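Local coordinates for protein proteinase K (Serratia sp., PDB 2B6N) that probably cleaves peptide bonds within proteins as a calcium-binding serine endopeptidase of the subtilase family, this chain being the proteinase K-like catalytic part of a longer protein, at residues D27-G32 with A88-V93; D141-A146 with A173-V178. All coordinates share one frame; numbering follows the deposited sequence.

Contact 1. Residues D27-G32 with A88-V93; sequences DYDGSG and AKNVNV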
loop_
_atom_site.group_PDB
_atom_site.type_symbol
_atom_site.label_atom_id
_atom_site.label_comp_id
_atom_site.label_asym_id
_atom_site.label_seq_id
_atom_site.Cartn_x
_atom_site.Cartn_y
_atom_site.Cartn_z
ATOM N N ASP A 27 0.389 -10.508 15.555
ATOM C CA ASP A 27 0.566 -10.101 16.948
ATOM C C ASP A 27 -0.057 -8.725 17.200
ATOM O O ASP A 27 -0.282 -8.316 18.355
ATOM C CB ASP A 27 2.059 -10.056 17.266
ATOM C CG ASP A 27 2.728 -11.413 17.068
ATOM O OD1 ASP A 27 2.258 -12.395 17.695
ATOM O OD2 ASP A 27 3.672 -11.506 16.252
ATOM N N TYR A 28 -0.303 -8.005 16.110
ATOM C CA TYR A 28 -0.899 -6.668 16.150
ATOM C C TYR A 28 -1.893 -6.631 15.019
ATOM O O TYR A 28 -1.915 -7.541 14.184
ATOM C CB TYR A 28 0.186 -5.575 15.997
ATOM C CG TYR A 28 1.140 -5.625 17.150
ATOM C CD1 TYR A 28 2.310 -6.397 17.094
ATOM C CD2 TYR A 28 0.826 -4.984 18.341
ATOM C CE1 TYR A 28 3.151 -6.484 18.200
ATOM C CE2 TYR A 28 1.647 -5.077 19.428
ATOM C CZ TYR A 28 2.804 -5.816 19.356
ATOM O OH TYR A 28 3.603 -5.869 20.471
ATOM N N ASP A 29 -2.703 -5.580 14.969
ATOM C CA ASP A 29 -3.744 -5.491 13.953
ATOM C C ASP A 29 -4.007 -4.068 13.445
ATOM O O ASP A 29 -4.992 -3.834 12.735
ATOM C CB ASP A 29 -5.039 -6.119 14.489
ATOM C CG ASP A 29 -5.551 -5.440 15.750
ATOM O OD1 ASP A 29 -5.064 -4.346 16.105
ATOM O OD2 ASP A 29 -6.467 -6.006 16.392
ATOM N N GLY A 30 -3.159 -3.108 13.819
ATOM C CA GLY A 30 -3.348 -1.740 13.318
ATOM C C GLY A 30 -4.316 -0.900 14.140
ATOM O O GLY A 30 -4.698 0.199 13.724
ATOM N N SER A 31 -4.707 -1.403 15.315
ATOM C CA SER A 31 -5.525 -0.645 16.267
ATOM C C SER A 31 -4.881 0.705 16.537
ATOM O O SER A 31 -3.654 0.787 16.703
ATOM C CB SER A 31 -5.674 -1.412 17.590
ATOM O OG SER A 31 -6.506 -2.538 17.424
ATOM N N GLY A 32 -5.711 1.750 16.518
ATOM C CA GLY A 32 -5.281 3.104 16.838
ATOM C C GLY A 32 -4.522 3.799 15.726
ATOM O O GLY A 32 -4.019 4.923 15.924
ATOM N N ALA A 88 -3.617 -5.655 8.327
ATOM C CA ALA A 88 -3.863 -4.988 9.614
ATOM C C ALA A 88 -5.378 -4.940 9.840
ATOM O O ALA A 88 -6.057 -3.994 9.443
ATOM C CB ALA A 88 -3.274 -3.573 9.598
ATOM N N LYS A 89 -5.879 -5.984 10.482
ATOM C CA LYS A 89 -7.301 -6.311 10.457
ATOM C C LYS A 89 -8.193 -5.432 11.333
ATOM O O LYS A 89 -9.422 -5.599 11.326
ATOM C CB LYS A 89 -7.484 -7.797 10.773
ATOM C CG LYS A 89 -6.711 -8.706 9.773
ATOM C CD LYS A 89 -6.950 -10.172 10.044
ATOM C CE LYS A 89 -6.138 -11.045 9.086
ATOM N NZ LYS A 89 -6.595 -10.995 7.651
ATOM N N ASN A 90 -7.600 -4.499 12.072
ATOM C CA ASN A 90 -8.399 -3.542 12.856
ATOM C C ASN A 90 -8.022 -2.076 12.604
ATOM O O ASN A 90 -8.373 -1.175 13.402
ATOM C CB ASN A 90 -8.324 -3.854 14.356
ATOM C CG ASN A 90 -9.454 -3.221 15.145
ATOM O OD1 ASN A 90 -9.243 -2.667 16.239
ATOM N ND2 ASN A 90 -10.663 -3.305 14.608
ATOM N N VAL A 91 -7.313 -1.832 11.502
ATOM C CA VAL A 91 -6.920 -0.467 11.147
ATOM C C VAL A 91 -8.140 0.351 10.718
ATOM O O VAL A 91 -9.121 -0.202 10.196
ATOM C CB VAL A 91 -5.842 -0.459 10.016
ATOM C CG1 VAL A 91 -6.457 -0.745 8.649
ATOM C CG2 VAL A 91 -5.055 0.852 10.004
ATOM N N ASN A 92 -8.100 1.661 10.957
ATOM C CA ASN A 92 -9.083 2.564 10.344
ATOM C C ASN A 92 -8.669 2.888 8.915
ATOM O O ASN A 92 -7.487 3.083 8.643
ATOM C CB ASN A 92 -9.218 3.832 11.174
ATOM C CG ASN A 92 -9.573 3.521 12.594
ATOM O OD1 ASN A 92 -10.627 2.945 12.852
ATOM N ND2 ASN A 92 -8.666 3.836 13.530
ATOM N N VAL A 93 -9.646 2.920 8.009
ATOM C CA VAL A 93 -9.410 3.131 6.591
ATOM C C VAL A 93 -10.140 4.401 6.183
ATOM O O VAL A 93 -11.334 4.548 6.459
ATOM C CB VAL A 93 -9.917 1.945 5.730
ATOM C CG1 VAL A 93 -9.783 2.255 4.209
ATOM C CG2 VAL A 93 -9.147 0.665 6.079
HETATM O O HOH W 1 -3.890 -7.811 11.676
#
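Asp29 and Asn90 lie side by side with their side chains pointing the same way, where the loop between strands 23-25 and 34-39 meets a type I beta turn, Ala88 to Val91, that leads into strand 92-97 of the parallel subtilase sheet. The flat groups are not stacked: carboxylate and amide planes stand 55° apart, and Asp29 CG rests against the methylene Asn90 CB at 3.5 Å. With Asn90 CG anti to its own nitrogen (chi1 -161°), the amide runs alongside the carboxylate and brings Asn90 OD1 to 3.0 Å from Ser31 OG. Ser31 OG is also 2.7 Å from Asp29 OD1 and stands between the two oxygens. Asp29 OD1 accepts from Ser31 N as well, at 3.1 Å, on its anti side and well out of the carboxylate plane, closing an Asx turn.

One backbone hydrogen bond crosses the contact: Asn90 N donates to Asp29 O at 2.8 Å. Asp29 O faces the nitrogens of the turn, but Lys89 N and Val91 N, though close, meet it at poor angles; Val91 N instead closes the turn on Ala88 O. Gly30 lies close over the turn, its CA 4.1 Å from Ala88 CB with no side chain between them. Asp239 of helix 223-240 takes a hydrogen bond from Asp29 N, and Leu236 and Ala235 of that helix touch Ala88 and Val91. Lys89 leads its chain away from the loop, and its NZ is bonded to Gln3 OE1, Ser83 O and Gly86 O. A water accepts from Lys89 N and donates to Tyr28 O, and Val91 CA makes a CH...O contact with Gly30 O at 3.5 Å.

Contact 2. Residues D141-A146 with A173-V178; sequences DAVNAA and ADAITV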
loop_
_atom_site.group_PDB
_atom_site.type_symbol
_atom_site.label_atom_id
_atom_site.label_comp_id
_atom_site.label_asym_id
_atom_site.label_seq_id
_atom_site.Cartn_x
_atom_site.Cartn_y
_atom_site.Cartn_z
ATOM N N ASP A 141 7.448 16.948 -3.912
ATOM C CA ASP A 141 7.449 17.923 -2.822
ATOM C C ASP A 141 6.264 17.727 -1.897
ATOM O O ASP A 141 6.395 17.854 -0.668
ATOM C CB ASP A 141 7.381 19.352 -3.357
ATOM C CG ASP A 141 8.701 19.827 -3.959
ATOM O OD1 ASP A 141 9.762 19.191 -3.741
ATOM O OD2 ASP A 141 8.633 20.848 -4.663
ATOM N N ALA A 142 5.094 17.465 -2.483
ATOM C CA ALA A 142 3.900 17.292 -1.669
ATOM C C ALA A 142 4.040 16.046 -0.793
ATOM O O ALA A 142 3.658 16.070 0.374
ATOM C CB ALA A 142 2.622 17.232 -2.531
ATOM N N VAL A 143 4.583 14.969 -1.362
ATOM C CA VAL A 143 4.824 13.731 -0.599
ATOM C C VAL A 143 5.840 13.959 0.528
ATOM O O VAL A 143 5.595 13.606 1.681
ATOM C CB VAL A 143 5.306 12.554 -1.495
ATOM C CG1 VAL A 143 5.742 11.348 -0.621
ATOM C CG2 VAL A 143 4.206 12.126 -2.446
ATOM N N ASN A 144 6.976 14.538 0.170
ATOM C CA ASN A 144 8.055 14.780 1.129
ATOM C C ASN A 144 7.584 15.699 2.273
ATOM O O ASN A 144 7.906 15.453 3.441
ATOM C CB ASN A 144 9.287 15.371 0.430
ATOM C CG ASN A 144 10.013 14.373 -0.455
ATOM O OD1 ASN A 144 9.915 13.163 -0.284
ATOM N ND2 ASN A 144 10.762 14.896 -1.414
ATOM N N ALA A 145 6.778 16.711 1.940
ATOM C CA ALA A 145 6.203 17.595 2.950
ATOM C C ALA A 145 5.227 16.871 3.886
ATOM O O ALA A 145 5.246 17.110 5.102
ATOM C CB ALA A 145 5.511 18.832 2.287
ATOM N N ALA A 146 4.374 15.989 3.337
ATOM C CA ALA A 146 3.427 15.227 4.178
ATOM C C ALA A 146 4.169 14.283 5.125
ATOM O O ALA A 146 3.767 14.104 6.278
ATOM C CB ALA A 146 2.415 14.444 3.309
ATOM N N ALA A 173 12.086 11.160 -2.501
ATOM C CA ALA A 173 13.102 10.720 -1.515
ATOM C C ALA A 173 12.525 10.051 -0.277
ATOM O O ALA A 173 13.028 9.022 0.188
ATOM C CB ALA A 173 13.950 11.899 -1.091
ATOM N N ASP A 174 11.471 10.641 0.273
ATOM C CA ASP A 174 10.969 10.173 1.554
ATOM C C ASP A 174 9.752 9.253 1.458
ATOM O O ASP A 174 9.191 8.866 2.482
ATOM C CB ASP A 174 10.735 11.341 2.516
ATOM C CG ASP A 174 12.040 11.953 2.988
ATOM O OD1 ASP A 174 13.065 11.237 3.021
ATOM O OD2 ASP A 174 12.046 13.143 3.299
ATOM N N ALA A 175 9.359 8.917 0.232
ATOM C CA ALA A 175 8.369 7.857 0.001
ATOM C C ALA A 175 9.023 6.511 0.268
ATOM O O ALA A 175 10.231 6.346 0.026
ATOM C CB ALA A 175 7.833 7.915 -1.433
ATOM N N ILE A 176 8.246 5.563 0.793
ATOM C CA ILE A 176 8.670 4.150 0.821
ATOM C C ILE A 176 8.153 3.566 -0.491
ATOM O O ILE A 176 6.932 3.485 -0.708
ATOM C CB ILE A 176 8.081 3.376 2.016
ATOM C CG1 ILE A 176 8.602 3.952 3.339
ATOM C CG2 ILE A 176 8.455 1.876 1.953
ATOM C CD1 ILE A 176 7.691 3.634 4.522
ATOM N N THR A 177 9.075 3.185 -1.366
ATOM C CA THR A 177 8.725 2.770 -2.742
ATOM C C THR A 177 8.808 1.255 -2.857
ATOM O O THR A 177 9.825 0.662 -2.503
ATOM C CB THR A 177 9.623 3.504 -3.775
ATOM O OG1 THR A 177 9.363 4.916 -3.667
ATOM C CG2 THR A 177 9.344 3.033 -5.234
ATOM N N VAL A 178 7.731 0.646 -3.355
ATOM C CA VAL A 178 7.522 -0.802 -3.206
ATOM C C VAL A 178 7.488 -1.495 -4.566
ATOM O O VAL A 178 6.641 -1.184 -5.410
ATOM C CB VAL A 178 6.203 -1.080 -2.405
ATOM C CG1 VAL A 178 6.020 -2.583 -2.143
ATOM C CG2 VAL A 178 6.190 -0.283 -1.082
HETATM O O HOH W 2 12.532 13.905 -3.715
#
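Asn144 OD1 accepts the backbone N-H of Asp174 N at 3.0 Å, and this is the one direct hydrogen bond between the two segments. The N-H points fairly straight at the oxygen (155°), but the donor sits 30° off the plane of the amide. Asn144 CG lies beside its own backbone nitrogen and anti to the carbonyl carbon (chi1 -71°), a torsion that brings the amide from the flank of the helix to the loop. Its other end is used as well: ND2 and Ala173 N both donate to one water, so the amide spans two successive peptide nitrogens, one directly and one through solvent. In the alpha/beta subtilase fold, helix 137-148 is here tied to the loop that feeds strand 176-181 of the central parallel sheet. The Asp174 side chain crosses that of Asn144 at about a right angle, with Asp174 CB 3.4 Å from Asn144 OD1 and the two flat groups turned steeply against each other. Deeper in, the contact is apolar and light: Val143 CG1 meets Ala175 CB at 4.1 Å, and Val143 also touches Pro169 and Ile114, the latter from helix 107-120.

In the fold
Both contacts fasten a loop leading into a strand of the same seven-stranded parallel sheet, but at separate places, with centres about 23 Å apart and no touch between them. Contact 1 joins two loops that run into the neighbouring strands 34-39 and 92-97; contact 2 sets a helix against the approach to strand 176-181. Each is partly buried, though contact 1 has no exposed residue among those that touch, whereas contact 2 has two. Their chemistry differs too: contact 1 combines backbone bonding with a shared hydroxyl and a close-fitting glycine, and contact 2 relies on one asparagine amide and a sparse apolar touch. Helix 223-240 packs on both 88-93 and 173-178.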